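PDB 4IGB: LPXTG cell wall surface protein from Streptococcus gordonii, which probably acts as an adhesin held on the peptidoglycan of the cell wall, the piece described here comprising its N-terminal N1 and N2 domains. Local coordinates for residues S79-Q84 / E127-Q132; T121-S126 / M166-W171; S332-Q337 / T371-M376; K346-E351 / Y363-T368. One frame throughout, in Å; residues are numbered along the deposited sequence.

In the fold
Interactions 1 and 2 lie at one end of the elongated chain, in the N-terminal domain, and share helix 122-129. Interaction 1 is a surface contact of a loop with the last helical turn, made by methionine and lysine chain packing. Interaction 2 is partly buried. It holds the first turn by a side-chain to backbone hydrogen bond and a bridging water. Glu127 OE2 joins the two through Asn167 N. Interactions 3 and 4 belong to the N2 domain, with centres about 60 and 68 Å from that of interaction 1. Interaction 3 is a buried pairing of neighbouring strands by backbone hydrogen bonds. Interaction 4 joins unpaired strands through side chains and water. Strands 363-368 and 371-376 are neighbours.

Interaction 1: residues S79-Q84 / E127-Q132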
loop_
_atom_site.group_PDB
_atom_site.type_symbol
_atom_site.label_atom_id
_atom_site.label_comp_id
_atom_site.label_asym_id
_atom_site.label_seq_id
_atom_site.Cartn_x
_atom_site.Cartn_y
_atom_site.Cartn_z
ATOM N N SER B 79 -13.018 -4.828 37.084
ATOM C CA SER B 79 -13.210 -5.910 38.042
ATOM C C SER B 79 -12.682 -7.222 37.500
ATOM O O SER B 79 -12.638 -8.220 38.218
ATOM C CB SER B 79 -14.689 -6.075 38.395
ATOM O OG SER B 79 -15.382 -6.782 37.376
ATOM N N LYS B 80 -12.300 -7.230 36.227
ATOM C CA LYS B 80 -11.868 -8.466 35.585
ATOM C C LYS B 80 -10.389 -8.446 35.247
ATOM O O LYS B 80 -9.971 -7.972 34.177
ATOM C CB LYS B 80 -12.703 -8.756 34.341
ATOM C CG LYS B 80 -14.127 -9.159 34.641
ATOM C CD LYS B 80 -14.908 -9.384 33.363
ATOM C CE LYS B 80 -16.349 -9.794 33.666
ATOM N NZ LYS B 80 -17.099 -10.102 32.417
ATOM N N LYS B 81 -9.591 -8.968 36.169
ATOM C CA LYS B 81 -8.153 -8.972 35.985
ATOM C C LYS B 81 -7.773 -10.149 35.101
ATOM O O LYS B 81 -7.251 -11.166 35.555
ATOM C CB LYS B 81 -7.435 -8.966 37.338
ATOM C CG LYS B 81 -7.654 -7.649 38.092
ATOM C CD LYS B 81 -7.539 -7.807 39.598
ATOM C CE LYS B 81 -7.917 -6.509 40.299
ATOM N NZ LYS B 81 -9.226 -5.973 39.803
ATOM N N GLN B 82 -8.062 -9.992 33.816
ATOM C CA GLN B 82 -7.833 -11.043 32.850
ATOM C C GLN B 82 -7.928 -10.458 31.451
ATOM O O GLN B 82 -8.253 -9.283 31.281
ATOM C CB GLN B 82 -8.869 -12.151 33.025
ATOM C CG GLN B 82 -10.300 -11.695 32.810
ATOM C CD GLN B 82 -11.304 -12.727 33.277
ATOM O OE1 GLN B 82 -11.009 -13.541 34.154
ATOM N NE2 GLN B 82 -12.497 -12.703 32.692
ATOM N N ASP B 83 -7.631 -11.277 30.452
ATOM C CA ASP B 83 -7.676 -10.809 29.078
ATOM C C ASP B 83 -9.064 -10.297 28.748
ATOM O O ASP B 83 -10.064 -10.832 29.219
ATOM C CB ASP B 83 -7.273 -11.926 28.119
ATOM C CG ASP B 83 -5.825 -12.332 28.290
ATOM O OD1 ASP B 83 -5.117 -11.681 29.091
ATOM O OD2 ASP B 83 -5.388 -13.294 27.622
ATOM N N GLN B 84 -9.124 -9.233 27.962
ATOM C CA GLN B 84 -10.406 -8.707 27.519
ATOM C C GLN B 84 -10.388 -8.453 26.014
ATOM O O GLN B 84 -9.480 -7.815 25.496
ATOM C CB GLN B 84 -10.792 -7.456 28.313
ATOM C CG GLN B 84 -10.936 -7.740 29.802
ATOM C CD GLN B 84 -11.287 -6.519 30.625
ATOM O OE1 GLN B 84 -10.876 -6.404 31.781
ATOM N NE2 GLN B 84 -12.060 -5.613 30.049
ATOM N N GLU B 127 -3.301 -0.353 38.616
ATOM C CA GLU B 127 -4.120 0.392 37.658
ATOM C C GLU B 127 -5.576 -0.070 37.688
ATOM O O GLU B 127 -6.495 0.740 37.722
ATOM C CB GLU B 127 -3.559 0.249 36.238
ATOM C CG GLU B 127 -2.170 0.817 36.061
ATOM C CD GLU B 127 -2.141 2.341 36.146
ATOM O OE1 GLU B 127 -2.078 2.876 37.269
ATOM O OE2 GLU B 127 -2.187 3.008 35.092
ATOM N N MET B 128 -5.785 -1.380 37.685
ATOM C CA MET B 128 -7.141 -1.921 37.701
ATOM C C MET B 128 -7.914 -1.471 38.930
ATOM O O MET B 128 -9.106 -1.159 38.848
ATOM C CB MET B 128 -7.114 -3.449 37.617
ATOM C CG MET B 128 -6.662 -3.963 36.257
ATOM S SD MET B 128 -7.837 -3.606 34.938
ATOM C CE MET B 128 -9.000 -4.951 35.162
ATOM N N ASN B 129 -7.231 -1.438 40.070
ATOM C CA ASN B 129 -7.872 -1.036 41.322
ATOM C C ASN B 129 -7.941 0.477 41.542
ATOM O O ASN B 129 -8.731 0.949 42.365
ATOM C CB ASN B 129 -7.186 -1.700 42.514
ATOM C CG ASN B 129 -7.393 -3.190 42.532
ATOM O OD1 ASN B 129 -6.527 -3.944 42.970
ATOM N ND2 ASN B 129 -8.544 -3.629 42.043
ATOM N N SER B 130 -7.121 1.230 40.811
ATOM C CA SER B 130 -7.072 2.684 40.979
ATOM C C SER B 130 -8.460 3.308 40.877
ATOM O O SER B 130 -9.406 2.684 40.398
ATOM C CB SER B 130 -6.158 3.320 39.928
ATOM O OG SER B 130 -6.865 3.510 38.712
ATOM N N ALA B 131 -8.586 4.549 41.324
ATOM C CA ALA B 131 -9.859 5.243 41.214
ATOM C C ALA B 131 -9.984 5.941 39.863
ATOM O O ALA B 131 -11.068 6.021 39.295
ATOM C CB ALA B 131 -10.022 6.241 42.353
ATOM N N GLN B 132 -8.867 6.435 39.342
ATOM C CA GLN B 132 -8.922 7.313 38.179
ATOM C C GLN B 132 -8.698 6.639 36.818
ATOM O O GLN B 132 -9.107 7.192 35.801
ATOM C CB GLN B 132 -7.959 8.494 38.345
ATOM C CG GLN B 132 -6.512 8.080 38.579
ATOM C CD GLN B 132 -5.517 9.189 38.264
ATOM O OE1 GLN B 132 -5.780 10.059 37.426
ATOM N NE2 GLN B 132 -4.362 9.163 38.938
#
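Met128, in the last turn of helix 122-129, packs against an inverse gamma turn centred on Lys81. The turn lies in the loop between strands 68-75 and 84-100 of the N-terminal domain. Met128 carries most of the helix side of the contact, and Lys81 most of the loop side. The Met128 chain is bent at chi2 (-68°) and chi3 (-82°), which brings the methyl group to the turn. There Met128 CE lies 3.3 Å from Lys80 O. The same oxygen takes a weak hydrogen bond from Gln82 N at 2.8 Å, the bond that closes the turn.

Lys81 slides past Met128 in the opposite direction. Its NZ is 4.0 Å from Met128 CB. The Lys81 chain also crosses the side chain of Asn129 at about a right angle, and the ammonium group makes a weak hydrogen bond to Lys78 O. At the helix end Ser130 OG donates to Glu127 O, at 3.0 Å. The amine of Lys78 binds Met128 O and Ser130 O. Behind the contact, Met128 touches Tyr118 and Phe170, so its side chain is buried although the loop is largely exposed.

Much of the fit comes from the shape of Met128 and the aliphatic chain of Lys81. The methyl group beside a carbonyl oxygen is consistent with a weak C-H...O attraction, while the lysine amines would be favourably placed near the negative end of the helix dipole.

Interaction 2: residues T121-S126 / M166-W171; sequences TAQAES and MNKAFW
Gln123 reaches from the first turn of helix 122-129 to the backbone of Asn167 and Lys168, in the loop that leads into strand 170-182. Thr121 is the N-cap of this helix. Its OG1 accepts from Ala124 N at 3.1 Å.

From CB, Gln123 sets off with CG anti to the backbone N (chi1 175°), which turns the chain toward the loop. CB lies near Lys168 O. Gln123 CG sits 3.6 Å from Lys168 O and equally near Asn167 O, and it meets Lys168 CB at 3.7 Å. Beyond CG the chain bends. CD passes 3.7 Å from Asn167 O, and NE2 donates to that oxygen at 3.0 Å. This hydrogen bond is nearly straight, with 168° at the hydrogen. The oxygen lies close to the amide plane of Gln123, but the donor is tilted 33° from the Asn167 carbonyl plane.

One residue on, the Ala124 methyl packs against the backbone of Ala169, CB to O at 3.5 Å. Asn167 has further partners: its N donates to Glu127 OE2 and its ND2 to Glu58 O. A water completes the link to the helix cap. It donates to Lys168 O at 2.9 Å and lies 2.7 Å from Thr121 OG1.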
loop_
_atom_site.group_PDB
_atom_site.type_symbol
_atom_site.label_atom_id
_atom_site.label_comp_id
_atom_site.label_asym_id
_atom_site.label_seq_id
_atom_site.Cartn_x
_atom_site.Cartn_y
_atom_site.Cartn_z
ATOM N N THR B 121 0.722 -8.141 36.909
ATOM C CA THR B 121 1.818 -7.599 37.689
ATOM C C THR B 121 1.228 -6.680 38.734
ATOM O O THR B 121 0.043 -6.347 38.673
ATOM C CB THR B 121 2.777 -6.793 36.818
ATOM O OG1 THR B 121 2.059 -5.732 36.178
ATOM C CG2 THR B 121 3.411 -7.683 35.764
ATOM N N ALA B 122 2.050 -6.268 39.695
ATOM C CA ALA B 122 1.597 -5.318 40.700
ATOM C C ALA B 122 1.137 -4.033 40.013
ATOM O O ALA B 122 0.102 -3.480 40.363
ATOM C CB ALA B 122 2.706 -5.027 41.713
ATOM N N GLN B 123 1.906 -3.560 39.032
ATOM C CA GLN B 123 1.500 -2.386 38.266
ATOM C C GLN B 123 0.099 -2.581 37.669
ATOM O O GLN B 123 -0.799 -1.759 37.870
ATOM C CB GLN B 123 2.520 -2.081 37.170
ATOM C CG GLN B 123 2.121 -0.945 36.236
ATOM C CD GLN B 123 1.933 0.379 36.957
ATOM O OE1 GLN B 123 2.497 0.601 38.025
ATOM N NE2 GLN B 123 1.128 1.262 36.377
ATOM N N ALA B 124 -0.091 -3.691 36.963
ATOM C CA ALA B 124 -1.381 -3.988 36.334
ATOM C C ALA B 124 -2.509 -3.985 37.361
ATOM O O ALA B 124 -3.557 -3.392 37.143
ATOM C CB ALA B 124 -1.330 -5.336 35.586
ATOM N N GLU B 125 -2.281 -4.655 38.484
ATOM C CA GLU B 125 -3.271 -4.721 39.555
ATOM C C GLU B 125 -3.593 -3.326 40.075
ATOM O O GLU B 125 -4.750 -2.968 40.294
ATOM C CB GLU B 125 -2.732 -5.578 40.697
ATOM C CG GLU B 125 -3.578 -5.542 41.961
ATOM C CD GLU B 125 -4.385 -6.810 42.158
ATOM O OE1 GLU B 125 -4.620 -7.519 41.154
ATOM O OE2 GLU B 125 -4.776 -7.104 43.312
ATOM N N SER B 126 -2.541 -2.546 40.278
ATOM C CA SER B 126 -2.660 -1.205 40.813
ATOM C C SER B 126 -3.570 -0.352 39.923
ATOM O O SER B 126 -4.501 0.287 40.412
ATOM C CB SER B 126 -1.267 -0.589 40.926
ATOM O OG SER B 126 -1.318 0.717 41.454
ATOM N N MET B 166 -4.792 3.650 31.588
ATOM C CA MET B 166 -3.905 2.772 32.346
ATOM C C MET B 166 -2.525 2.638 31.719
ATOM O O MET B 166 -2.404 2.477 30.503
ATOM C CB MET B 166 -4.514 1.376 32.460
ATOM C CG MET B 166 -5.791 1.327 33.232
ATOM S SD MET B 166 -6.372 -0.377 33.378
ATOM C CE MET B 166 -7.842 -0.074 34.356
ATOM N N ASN B 167 -1.493 2.694 32.558
ATOM C CA ASN B 167 -0.129 2.427 32.122
ATOM C C ASN B 167 0.311 1.019 32.488
ATOM O O ASN B 167 0.217 0.607 33.644
ATOM C CB ASN B 167 0.850 3.427 32.741
ATOM C CG ASN B 167 0.626 4.834 32.251
ATOM O OD1 ASN B 167 -0.155 5.591 32.839
ATOM N ND2 ASN B 167 1.318 5.202 31.172
ATOM N N LYS B 168 0.796 0.285 31.499
ATOM C CA LYS B 168 1.417 -1.002 31.762
ATOM C C LYS B 168 0.475 -1.944 32.476
ATOM O O LYS B 168 0.899 -2.696 33.355
ATOM C CB LYS B 168 2.685 -0.818 32.602
ATOM C CG LYS B 168 3.737 0.049 31.942
ATOM C CD LYS B 168 4.838 0.415 32.936
ATOM C CE LYS B 168 5.859 1.340 32.311
ATOM N NZ LYS B 168 6.840 1.801 33.330
ATOM N N ALA B 169 -0.798 -1.907 32.099
ATOM C CA ALA B 169 -1.799 -2.815 32.660
ATOM C C ALA B 169 -2.116 -3.995 31.731
ATOM O O ALA B 169 -2.310 -5.130 32.184
ATOM C CB ALA B 169 -3.067 -2.055 32.990
ATOM N N PHE B 170 -2.188 -3.723 30.432
ATOM C CA PHE B 170 -2.404 -4.774 29.438
ATOM C C PHE B 170 -1.461 -4.526 28.274
ATOM O O PHE B 170 -1.228 -3.373 27.908
ATOM C CB PHE B 170 -3.831 -4.730 28.856
ATOM C CG PHE B 170 -4.938 -4.896 29.866
ATOM C CD1 PHE B 170 -5.582 -6.111 30.011
ATOM C CD2 PHE B 170 -5.371 -3.829 30.621
ATOM C CE1 PHE B 170 -6.604 -6.267 30.911
ATOM C CE2 PHE B 170 -6.392 -3.976 31.523
ATOM C CZ PHE B 170 -7.010 -5.201 31.674
ATOM N N TRP B 171 -0.941 -5.585 27.661
ATOM C CA TRP B 171 -0.358 -5.410 26.331
ATOM C C TRP B 171 -1.469 -5.668 25.314
ATOM O O TRP B 171 -2.476 -6.309 25.641
ATOM C CB TRP B 171 0.882 -6.288 26.092
ATOM C CG TRP B 171 0.695 -7.792 26.227
ATOM C CD1 TRP B 171 0.699 -8.516 27.381
ATOM C CD2 TRP B 171 0.534 -8.744 25.157
ATOM N NE1 TRP B 171 0.543 -9.861 27.100
ATOM C CE2 TRP B 171 0.435 -10.022 25.745
ATOM C CE3 TRP B 171 0.454 -8.635 23.762
ATOM C CZ2 TRP B 171 0.248 -11.182 24.988
ATOM C CZ3 TRP B 171 0.276 -9.787 23.013
ATOM C CH2 TRP B 171 0.179 -11.043 23.628
HETATM O O HOH W 1 3.088 -4.464 34.053
#

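Interaction 3: residues S332-Q337 / T371-M376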
loop_
_atom_site.group_PDB
_atom_site.type_symbol
_atom_site.label_atom_id
_atom_site.label_comp_id
_atom_site.label_asym_id
_atom_site.label_seq_id
_atom_site.Cartn_x
_atom_site.Cartn_y
_atom_site.Cartn_z
ATOM N N SER B 332 8.612 -8.849 -14.361
ATOM C CA SER B 332 7.977 -8.743 -15.665
ATOM C C SER B 332 7.544 -7.314 -15.959
ATOM O O SER B 332 7.164 -6.559 -15.056
ATOM C CB SER B 332 6.758 -9.664 -15.735
ATOM O OG SER B 332 5.743 -9.158 -14.903
ATOM N N ILE B 333 7.606 -6.946 -17.234
ATOM C CA ILE B 333 7.017 -5.710 -17.695
ATOM C C ILE B 333 6.251 -6.008 -18.969
ATOM O O ILE B 333 6.785 -6.623 -19.887
ATOM C CB ILE B 333 8.078 -4.642 -17.991
ATOM C CG1 ILE B 333 8.824 -4.242 -16.706
ATOM C CG2 ILE B 333 7.435 -3.421 -18.639
ATOM C CD1 ILE B 333 10.033 -3.280 -16.975
ATOM N N GLU B 334 5.001 -5.567 -19.022
ATOM C CA GLU B 334 4.157 -5.809 -20.175
ATOM C C GLU B 334 3.311 -4.581 -20.438
ATOM O O GLU B 334 3.056 -3.781 -19.535
ATOM C CB GLU B 334 3.261 -7.033 -19.938
ATOM C CG GLU B 334 4.020 -8.248 -19.434
ATOM C CD GLU B 334 3.128 -9.475 -19.229
ATOM O OE1 GLU B 334 1.894 -9.369 -19.426
ATOM O OE2 GLU B 334 3.672 -10.549 -18.866
ATOM N N MET B 335 2.899 -4.426 -21.690
ATOM C CA MET B 335 1.994 -3.367 -22.077
ATOM C C MET B 335 0.847 -4.052 -22.790
ATOM O O MET B 335 1.068 -4.852 -23.705
ATOM C CB MET B 335 2.680 -2.379 -23.023
ATOM C CG MET B 335 3.929 -1.733 -22.438
ATOM S SD MET B 335 5.299 -2.887 -22.323
ATOM C CE MET B 335 6.669 -1.718 -22.126
ATOM N N VAL B 336 -0.368 -3.744 -22.352
ATOM C CA VAL B 336 -1.566 -4.402 -22.844
ATOM C C VAL B 336 -2.391 -3.396 -23.615
ATOM O O VAL B 336 -2.824 -2.388 -23.054
ATOM C CB VAL B 336 -2.451 -4.914 -21.684
ATOM C CG1 VAL B 336 -3.749 -5.496 -22.227
ATOM C CG2 VAL B 336 -1.721 -5.951 -20.850
ATOM N N GLN B 337 -2.594 -3.668 -24.898
ATOM C CA GLN B 337 -3.493 -2.877 -25.731
ATOM C C GLN B 337 -4.783 -3.657 -25.953
ATOM O O GLN B 337 -4.789 -4.890 -25.947
ATOM C CB GLN B 337 -2.863 -2.606 -27.099
ATOM C CG GLN B 337 -2.433 -1.182 -27.341
ATOM C CD GLN B 337 -3.582 -0.178 -27.441
ATOM O OE1 GLN B 337 -4.727 -0.473 -27.095
ATOM N NE2 GLN B 337 -3.265 1.029 -27.920
ATOM N N THR B 371 -7.101 -8.012 -28.225
ATOM C CA THR B 371 -6.059 -7.666 -27.255
ATOM C C THR B 371 -4.662 -8.001 -27.754
ATOM O O THR B 371 -4.402 -9.121 -28.176
ATOM C CB THR B 371 -6.279 -8.368 -25.919
ATOM O OG1 THR B 371 -7.524 -7.937 -25.370
ATOM C CG2 THR B 371 -5.152 -8.032 -24.944
ATOM N N VAL B 372 -3.761 -7.023 -27.698
ATOM C CA VAL B 372 -2.371 -7.250 -28.077
ATOM C C VAL B 372 -1.426 -6.882 -26.940
ATOM O O VAL B 372 -1.440 -5.749 -26.449
ATOM C CB VAL B 372 -1.985 -6.467 -29.340
ATOM C CG1 VAL B 372 -0.479 -6.604 -29.606
ATOM C CG2 VAL B 372 -2.789 -6.971 -30.523
ATOM N N THR B 373 -0.615 -7.843 -26.520
ATOM C CA THR B 373 0.213 -7.665 -25.333
ATOM C C THR B 373 1.692 -7.748 -25.663
ATOM O O THR B 373 2.153 -8.718 -26.254
ATOM C CB THR B 373 -0.132 -8.699 -24.250
ATOM O OG1 THR B 373 -1.481 -8.495 -23.823
ATOM C CG2 THR B 373 0.800 -8.571 -23.045
ATOM N N VAL B 374 2.431 -6.717 -25.285
ATOM C CA VAL B 374 3.876 -6.740 -25.440
ATOM C C VAL B 374 4.527 -7.072 -24.107
ATOM O O VAL B 374 4.230 -6.446 -23.095
ATOM C CB VAL B 374 4.416 -5.404 -25.958
ATOM C CG1 VAL B 374 5.947 -5.413 -25.934
ATOM C CG2 VAL B 374 3.880 -5.138 -27.349
ATOM N N LYS B 375 5.414 -8.064 -24.118
ATOM C CA LYS B 375 6.112 -8.497 -22.915
ATOM C C LYS B 375 7.598 -8.343 -23.141
ATOM O O LYS B 375 8.150 -8.946 -24.069
ATOM C CB LYS B 375 5.805 -9.971 -22.615
ATOM C CG LYS B 375 4.317 -10.311 -22.612
ATOM C CD LYS B 375 4.078 -11.783 -22.277
ATOM C CE LYS B 375 2.596 -12.147 -22.406
ATOM N NZ LYS B 375 2.270 -13.416 -21.689
ATOM N N MET B 376 8.248 -7.532 -22.309
ATOM C CA MET B 376 9.695 -7.388 -22.387
ATOM C C MET B 376 10.285 -8.704 -21.927
ATOM O O MET B 376 9.747 -9.329 -21.026
ATOM C CB MET B 376 10.189 -6.227 -21.520
ATOM C CG MET B 376 9.398 -4.943 -21.717
ATOM S SD MET B 376 9.201 -4.486 -23.463
ATOM C CE MET B 376 10.900 -4.135 -23.954
HETATM O O HOH W 2 8.083 -9.279 -18.869
HETATM O O HOH W 3 0.651 -4.074 -26.297
#
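Met335 and Val374 form a hydrogen-bonded pair of two antiparallel strands, 333-338 and 371-376, in the beta sheet of the N2 domain. Both backbone bonds of the pair, Met335 N to Val374 O and Val374 N to Met335 O, are 2.8 Å long. Gln337 pairs with Val372 in the same way, and Met376 N donates to Ile333 O.

The face that carries Met335, Val374, Gln337 and Val372 is buried and largely apolar. Met335 CE crosses to Met376 SD at 4.0 Å. Met376 CG lies at the same distance from Ile333 CG2. Strand 389-397 closes over this face with Ile389 and Ile391. Gln337 NE2 is hydrogen-bonded to Asn411 of strand 409-417.

The other face is partly open to solvent, though Thr373 on it is buried. Glu334 and Lys375 lie side by side and point the same way, with Glu334 OE2 3.7 Å from Lys375 CD. The charged ends stay further apart, Glu334 OE2 being 4.3 Å from Lys375 NZ. That amine forms its salt bridge with Glu366 instead. Val336 runs alongside Thr373, CG2 to OG1 at 3.9 Å.

The strands are thus joined by backbone bonds and apolar packing. Between Glu334 and Lys375 the charge attraction is probably secondary to contact of their aliphatic chains.

Interaction 4: residues K346-E351 / Y363-T368; sequences KELKVE and YTIEKT
Tyr363 has CG between the backbone N and the carbonyl carbon (chi1 67°), which directs its ring at Val350 of strand 343-352. Val350 CG2 lies anti to the carbonyl carbon and points back at the ring. The two strands run antiparallel without pairing. The axes of the two short segments come within 9.5 Å, an arrangement consistent with two facing layers of a beta sandwich, as in related adhesin domains. Strand 343-352 pairs with 389-397, and strand 363-368 with 371-376.

Val350 CG2 stands over the centre of the Tyr363 ring, 3.4 Å from the centroid and 13° off the normal, a CH-pi contact. The same methyl is 3.4 Å from Tyr363 CE2.

Leu348 slides past the tyrosine in the opposite direction, its CD1 coming obliquely to Tyr363 CE1 at 4.1 Å. It meets Ile365 tip to tip, with Leu348 CD1 3.8 Å from Ile365 CD1. Ile365 CG1 lies at the edge of the ring. Val374, on the neighbouring strand, touches both Leu348 and Tyr363.

No hydrogen bond passes directly between the segments. Two waters, each 2.7 Å from Tyr363 OH, make the polar link: one donates to Leu348 O, and the other accepts from Val350 N at 3.0 Å.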
loop_
_atom_site.group_PDB
_atom_site.type_symbol
_atom_site.label_atom_id
_atom_site.label_comp_id
_atom_site.label_asym_id
_atom_site.label_seq_id
_atom_site.Cartn_x
_atom_site.Cartn_y
_atom_site.Cartn_z
ATOM N N LYS B 346 -2.749 -4.298 -37.201
ATOM C CA LYS B 346 -1.841 -4.637 -38.301
ATOM C C LYS B 346 -0.456 -5.099 -37.838
ATOM O O LYS B 346 -0.039 -6.217 -38.141
ATOM C CB LYS B 346 -1.727 -3.471 -39.288
ATOM C CG LYS B 346 -3.010 -3.246 -40.067
ATOM C CD LYS B 346 -3.019 -1.892 -40.758
ATOM C CE LYS B 346 -1.905 -1.733 -41.790
ATOM N NZ LYS B 346 -2.120 -0.472 -42.554
ATOM N N GLU B 347 0.251 -4.246 -37.102
ATOM C CA GLU B 347 1.579 -4.587 -36.596
ATOM C C GLU B 347 1.998 -3.503 -35.633
ATOM O O GLU B 347 1.302 -2.501 -35.494
ATOM C CB GLU B 347 2.581 -4.629 -37.745
ATOM C CG GLU B 347 2.647 -3.299 -38.466
ATOM C CD GLU B 347 3.574 -3.313 -39.665
ATOM O OE1 GLU B 347 3.192 -3.880 -40.703
ATOM O OE2 GLU B 347 4.677 -2.745 -39.576
ATOM N N LEU B 348 3.139 -3.692 -34.980
ATOM C CA LEU B 348 3.668 -2.676 -34.070
ATOM C C LEU B 348 5.189 -2.707 -34.034
ATOM O O LEU B 348 5.804 -3.707 -34.402
ATOM C CB LEU B 348 3.138 -2.900 -32.648
ATOM C CG LEU B 348 3.607 -4.183 -31.970
ATOM C CD1 LEU B 348 5.030 -4.042 -31.439
ATOM C CD2 LEU B 348 2.670 -4.540 -30.831
ATOM N N LYS B 349 5.786 -1.630 -33.535
ATOM C CA LYS B 349 7.225 -1.594 -33.312
ATOM C C LYS B 349 7.497 -1.025 -31.921
ATOM O O LYS B 349 6.681 -0.279 -31.372
ATOM C CB LYS B 349 7.938 -0.759 -34.391
ATOM C CG LYS B 349 7.712 0.741 -34.278
ATOM C CD LYS B 349 8.549 1.539 -35.290
ATOM C CE LYS B 349 8.076 3.001 -35.359
ATOM N NZ LYS B 349 8.748 3.801 -36.449
ATOM N N VAL B 350 8.642 -1.384 -31.363
ATOM C CA VAL B 350 9.011 -0.992 -30.010
ATOM C C VAL B 350 10.378 -0.323 -30.048
ATOM O O VAL B 350 11.323 -0.887 -30.594
ATOM C CB VAL B 350 9.110 -2.226 -29.095
ATOM C CG1 VAL B 350 9.371 -1.811 -27.657
ATOM C CG2 VAL B 350 7.833 -3.096 -29.204
ATOM N N GLU B 351 10.475 0.881 -29.491
ATOM C CA GLU B 351 11.729 1.634 -29.480
ATOM C C GLU B 351 12.044 2.078 -28.066
ATOM O O GLU B 351 11.138 2.302 -27.266
ATOM C CB GLU B 351 11.609 2.904 -30.322
ATOM C CG GLU B 351 11.197 2.696 -31.767
ATOM C CD GLU B 351 10.833 3.996 -32.458
ATOM O OE1 GLU B 351 9.796 4.596 -32.096
ATOM O OE2 GLU B 351 11.583 4.424 -33.361
ATOM N N TYR B 363 11.521 -8.191 -26.852
ATOM C CA TYR B 363 10.135 -8.324 -26.460
ATOM C C TYR B 363 9.454 -9.436 -27.241
ATOM O O TYR B 363 9.968 -9.901 -28.267
ATOM C CB TYR B 363 9.397 -7.003 -26.685
ATOM C CG TYR B 363 9.259 -6.616 -28.144
ATOM C CD1 TYR B 363 8.151 -7.007 -28.891
ATOM C CD2 TYR B 363 10.234 -5.853 -28.770
ATOM C CE1 TYR B 363 8.022 -6.645 -30.226
ATOM C CE2 TYR B 363 10.119 -5.486 -30.099
ATOM C CZ TYR B 363 9.012 -5.879 -30.822
ATOM O OH TYR B 363 8.905 -5.500 -32.139
ATOM N N THR B 364 8.295 -9.860 -26.743
ATOM C CA THR B 364 7.424 -10.777 -27.479
ATOM C C THR B 364 6.028 -10.184 -27.555
ATOM O O THR B 364 5.670 -9.298 -26.775
ATOM C CB THR B 364 7.315 -12.145 -26.809
ATOM O OG1 THR B 364 6.773 -11.985 -25.492
ATOM C CG2 THR B 364 8.675 -12.812 -26.721
ATOM N N ILE B 365 5.243 -10.688 -28.497
ATOM C CA ILE B 365 3.933 -10.136 -28.768
ATOM C C ILE B 365 2.923 -11.257 -28.666
ATOM O O ILE B 365 3.072 -12.303 -29.297
ATOM C CB ILE B 365 3.843 -9.558 -30.180
ATOM C CG1 ILE B 365 4.758 -8.343 -30.337
ATOM C CG2 ILE B 365 2.408 -9.183 -30.504
ATOM C CD1 ILE B 365 4.755 -7.795 -31.750
ATOM N N GLU B 366 1.903 -11.039 -27.854
ATOM C CA GLU B 366 0.835 -12.004 -27.704
ATOM C C GLU B 366 -0.448 -11.343 -28.156
ATOM O O GLU B 366 -0.785 -10.248 -27.691
ATOM C CB GLU B 366 0.727 -12.440 -26.249
ATOM C CG GLU B 366 -0.517 -13.264 -25.959
ATOM C CD GLU B 366 -0.575 -13.727 -24.523
ATOM O OE1 GLU B 366 0.453 -14.224 -24.018
ATOM O OE2 GLU B 366 -1.645 -13.578 -23.900
ATOM N N LYS B 367 -1.150 -11.987 -29.082
ATOM C CA LYS B 367 -2.425 -11.469 -29.548
ATOM C C LYS B 367 -3.559 -12.438 -29.220
ATOM O O LYS B 367 -3.499 -13.625 -29.557
ATOM C CB LYS B 367 -2.385 -11.193 -31.057
ATOM C CG LYS B 367 -3.655 -10.544 -31.598
ATOM C CD LYS B 367 -3.544 -10.235 -33.079
ATOM C CE LYS B 367 -4.799 -9.538 -33.598
ATOM N NZ LYS B 367 -6.004 -10.429 -33.524
ATOM N N THR B 368 -4.590 -11.929 -28.555
ATOM C CA THR B 368 -5.812 -12.692 -28.356
ATOM C C THR B 368 -7.000 -11.842 -28.771
ATOM O O THR B 368 -7.402 -10.936 -28.044
ATOM C CB THR B 368 -5.991 -13.129 -26.894
ATOM O OG1 THR B 368 -4.819 -13.821 -26.454
ATOM C CG2 THR B 368 -7.188 -14.056 -26.768
HETATM O O HOH W 4 7.117 -6.460 -33.962
HETATM O O HOH W 5 10.330 -3.370 -32.815
#